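Local coordinates for hypothetical protein Atu0636 (Agrobacterium tumefaciens, PDB 2OZV) that is a predicted O-methyltransferase of the small-domain methyltransferase family, probably transferring a methyl group to an oxygen atom of a still unidentified substrate, at residues T64-S69 with E93-D98. Residues are numbered along the deposited sequence; the frame is centred on the assembly and turned at random.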
ATOM      1  N   THR B  64      15.881 -12.895  21.323  1.00 45.22           N
ATOM      2  CA  THR B  64      14.922 -13.538  22.202  1.00 45.46           C
ATOM      3  C   THR B  64      13.737 -13.964  21.354  1.00 45.35           C
ATOM      4  O   THR B  64      13.111 -13.113  20.706  1.00 46.68           O
ATOM      5  CB  THR B  64      14.452 -12.607  23.341  1.00 45.21           C
ATOM      6  OG1 THR B  64      15.596 -12.169  24.067  1.00 46.01           O
ATOM      7  CG2 THR B  64      13.531 -13.336  24.347  1.00 47.72           C
ATOM      8  N   LEU B  65      13.450 -15.260  21.371  1.00 44.95           N
ATOM      9  CA  LEU B  65      12.305 -15.798  20.632  0.60 44.97           C
ATOM     10  C   LEU B  65      11.152 -15.991  21.608  1.00 46.01           C
ATOM     11  O   LEU B  65      11.297 -16.677  22.630  1.00 47.10           O
ATOM     12  CB  LEU B  65      12.631 -17.143  19.933  0.60 45.21           C
ATOM     13  CG  LEU B  65      13.823 -17.337  18.973  0.60 44.09           C
ATOM     14  CD1 LEU B  65      13.951 -18.807  18.513  0.60 45.51           C
ATOM     15  CD2 LEU B  65      13.756 -16.390  17.737  0.60 44.68           C
ATOM     16  N   TYR B  66       9.994 -15.404  21.285  1.00 44.84           N
ATOM     17  CA  TYR B  66       8.804 -15.589  22.123  1.00 46.17           C
ATOM     18  C   TYR B  66       7.801 -16.538  21.492  1.00 46.62           C
ATOM     19  O   TYR B  66       7.416 -16.364  20.333  1.00 47.26           O
ATOM     20  CB  TYR B  66       8.112 -14.246  22.416  1.00 45.84           C
ATOM     21  CG  TYR B  66       8.933 -13.350  23.312  1.00 46.63           C
ATOM     22  CD1 TYR B  66       8.885 -13.495  24.704  1.00 45.54           C
ATOM     23  CD2 TYR B  66       9.740 -12.337  22.768  1.00 45.58           C
ATOM     24  CE1 TYR B  66       9.634 -12.654  25.555  1.00 47.17           C
ATOM     25  CE2 TYR B  66      10.505 -11.484  23.618  1.00 48.11           C
ATOM     26  CZ  TYR B  66      10.425 -11.650  24.999  1.00 47.25           C
ATOM     27  OH  TYR B  66      11.152 -10.844  25.848  1.00 48.24           O
ATOM     28  N   GLU B  67       7.357 -17.514  22.273  1.00 47.65           N
ATOM     29  CA  GLU B  67       6.346 -18.483  21.853  1.00 48.28           C
ATOM     30  C   GLU B  67       5.214 -18.486  22.875  1.00 49.13           C
ATOM     31  O   GLU B  67       5.477 -18.478  24.086  1.00 49.23           O
ATOM     32  CB  GLU B  67       6.954 -19.902  21.791  1.00 49.35           C
ATOM     33  CG  GLU B  67       8.168 -20.052  20.858  1.00 52.29           C
ATOM     34  CD  GLU B  67       7.799 -19.979  19.380  1.00 56.21           C
ATOM     35  OE1 GLU B  67       6.624 -19.750  19.038  1.00 56.99           O
ATOM     36  OE2 GLU B  67       8.704 -20.141  18.552  1.00 61.63           O
ATOM     37  N   ARG B  68       3.964 -18.550  22.428  1.00 50.11           N
ATOM     38  CA  ARG B  68       2.867 -18.615  23.404  1.00 52.36           C
ATOM     39  C   ARG B  68       2.825 -19.969  24.124  1.00 51.97           C
ATOM     40  O   ARG B  68       2.699 -20.041  25.364  1.00 52.74           O
ATOM     41  CB  ARG B  68       1.507 -18.326  22.752  1.00 53.66           C
ATOM     42  CG  ARG B  68       0.400 -17.771  23.712  1.00 58.09           C
ATOM     43  CD  ARG B  68       0.510 -18.162  25.183  1.00 64.97           C
ATOM     44  NE  ARG B  68      -0.778 -17.971  25.860  1.00 71.46           N
ATOM     45  CZ  ARG B  68      -1.059 -18.332  27.114  1.00 72.95           C
ATOM     46  NH1 ARG B  68      -2.273 -18.101  27.604  1.00 73.32           N
ATOM     47  NH2 ARG B  68      -0.140 -18.915  27.881  1.00 75.01           N
ATOM     48  N   SER B  69       2.962 -21.054  23.377  1.00 50.60           N
ATOM     49  CA  SER B  69       2.772 -22.353  24.009  1.00 48.89           C
ATOM     50  C   SER B  69       4.066 -23.045  24.405  1.00 47.88           C
ATOM     51  O   SER B  69       5.105 -22.875  23.751  1.00 47.02           O
ATOM     52  CB  SER B  69       1.938 -23.297  23.130  1.00 49.18           C
ATOM     53  OG  SER B  69       2.647 -23.655  21.959  1.00 47.92           O
ATOM     54  N   GLU B  93      17.646 -17.025  22.846  1.00 46.21           N
ATOM     55  CA  GLU B  93      16.964 -17.484  24.055  1.00 47.97           C
ATOM     56  C   GLU B  93      15.508 -17.671  23.697  1.00 46.41           C
ATOM     57  O   GLU B  93      14.938 -16.784  23.094  1.00 46.99           O
ATOM     58  CB  GLU B  93      17.069 -16.401  25.116  1.00 48.32           C
ATOM     59  CG  GLU B  93      16.513 -16.815  26.466  1.00 52.13           C
ATOM     60  CD  GLU B  93      16.590 -15.666  27.491  1.00 50.96           C
ATOM     61  OE1 GLU B  93      17.035 -14.547  27.178  1.00 59.00           O
ATOM     62  OE2 GLU B  93      16.180 -15.926  28.633  1.00 60.88           O
ATOM     63  N   VAL B  94      14.905 -18.803  24.060  1.00 45.72           N
ATOM     64  CA  VAL B  94      13.497 -19.022  23.752  1.00 46.30           C
ATOM     65  C   VAL B  94      12.715 -18.861  25.047  1.00 46.59           C
ATOM     66  O   VAL B  94      13.020 -19.546  26.039  1.00 46.09           O
ATOM     67  CB  VAL B  94      13.258 -20.451  23.202  1.00 46.78           C
ATOM     68  CG1 VAL B  94      11.771 -20.695  22.904  1.00 48.25           C
ATOM     69  CG2 VAL B  94      14.136 -20.699  21.982  1.00 48.52           C
ATOM     70  N   LEU B  95      11.717 -17.978  25.030  1.00 45.58           N
ATOM     71  CA  LEU B  95      10.855 -17.756  26.189  1.00 46.45           C
ATOM     72  C   LEU B  95       9.413 -18.037  25.852  1.00 46.45           C
ATOM     73  O   LEU B  95       8.954 -17.733  24.761  1.00 46.52           O
ATOM     74  CB  LEU B  95      10.966 -16.321  26.702  1.00 45.76           C
ATOM     75  CG  LEU B  95      12.347 -15.876  27.217  1.00 47.58           C
ATOM     76  CD1 LEU B  95      12.324 -14.380  27.538  1.00 48.24           C
ATOM     77  CD2 LEU B  95      12.789 -16.701  28.424  1.00 49.52           C
ATOM     78  N   GLU B  96       8.715 -18.628  26.811  1.00 48.43           N
ATOM     79  CA  GLU B  96       7.269 -18.803  26.729  1.00 50.01           C
ATOM     80  C   GLU B  96       6.587 -17.528  27.203  1.00 49.98           C
ATOM     81  O   GLU B  96       6.744 -17.149  28.364  1.00 51.35           O
ATOM     82  CB  GLU B  96       6.866 -19.903  27.690  1.00 50.68           C
ATOM     83  CG  GLU B  96       6.344 -21.136  27.073  1.00 54.18           C
ATOM     84  CD  GLU B  96       5.874 -22.100  28.129  1.00 55.91           C
ATOM     85  OE1 GLU B  96       4.663 -22.086  28.470  1.00 58.74           O
ATOM     86  OE2 GLU B  96       6.730 -22.858  28.622  1.00 55.56           O
ATOM     87  N   ALA B  97       5.820 -16.879  26.339  1.00 49.26           N
ATOM     88  CA  ALA B  97       5.083 -15.678  26.731  1.00 49.67           C
ATOM     89  C   ALA B  97       3.963 -15.400  25.770  1.00 50.01           C
ATOM     90  O   ALA B  97       4.125 -15.536  24.562  1.00 50.49           O
ATOM     91  CB  ALA B  97       6.011 -14.458  26.798  1.00 48.82           C
ATOM     92  N   ASP B  98       2.828 -14.989  26.312  1.00 49.84           N
ATOM     93  CA  ASP B  98       1.716 -14.533  25.504  1.00 50.36           C
ATOM     94  C   ASP B  98       2.004 -13.070  25.143  1.00 51.13           C
ATOM     95  O   ASP B  98       1.979 -12.206  26.019  1.00 51.11           O
ATOM     96  CB  ASP B  98       0.439 -14.636  26.331  1.00 50.04           C
ATOM     97  CG  ASP B  98      -0.782 -14.107  25.603  1.00 51.44           C
ATOM     98  OD1 ASP B  98      -0.666 -13.540  24.488  1.00 49.65           O
ATOM     99  OD2 ASP B  98      -1.884 -14.281  26.162  1.00 53.57           O
TER
HETATM  100  O   HOH W   1      15.714 -11.546  26.680  1.00 33.12           O
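Thr64 meets the neighbouring strand directly through CG2 and by way of a water through OG1. CG2, anti to its own N, packs against Leu95 CD1 at 3.6 Å, while OG1 bonds to a water that in turn donates a weak hydrogen bond to Glu93 OE1, linking two side chains that run alongside each other. At Leu65 the backbone ladder carries on from the Glu93-Val63 bond: Leu65 N donates to Glu93 O (2.7 Å), and Leu65 O accepts from Leu95 N in a nearly straight bond (174° at the hydrogen). Leu65 and Val94 turn to the opposite face of the sheet from Thr64. Tyr66 returns to the Thr64 face, its ring lying beside Leu95, with CE1 3.8 Å from Leu95 CD1 and CD1 3.7 Å from Ala97 CB; both methyls approach the ring obliquely. Its hydroxyl is engaged by Gly110 O, beyond the two segments. The strands pair in parallel, 4.6 Å apart at their axes' closest approach, and helix 70-80 connects them in a beta-alpha-beta crossover, with strand 92-96 outermost in this chain's sheet, consistent with the Rossmann-like core of such methyltransferases. Glu67 continues the ladder, its N bonding to Leu95 O and its O accepting from Ala97 N; this last donor is tilted 35° from the carbonyl plane. Arg68 bends at chi2 (-27°), which carries its guanidinium across Asp98, whose CB sits over one guanidinium face. The resulting salt bridge is long, Arg68 NE to Asp98 OD2 3.9 Å, and purely electrostatic, since OD2 lies well out of the guanidinium plane; Asp98 OD1 is hydrogen-bonded to Thr100 OG1. Ser69 O meets Glu96 CG, and Ser69 OG N-caps helix 70-80 by accepting from Met72 N.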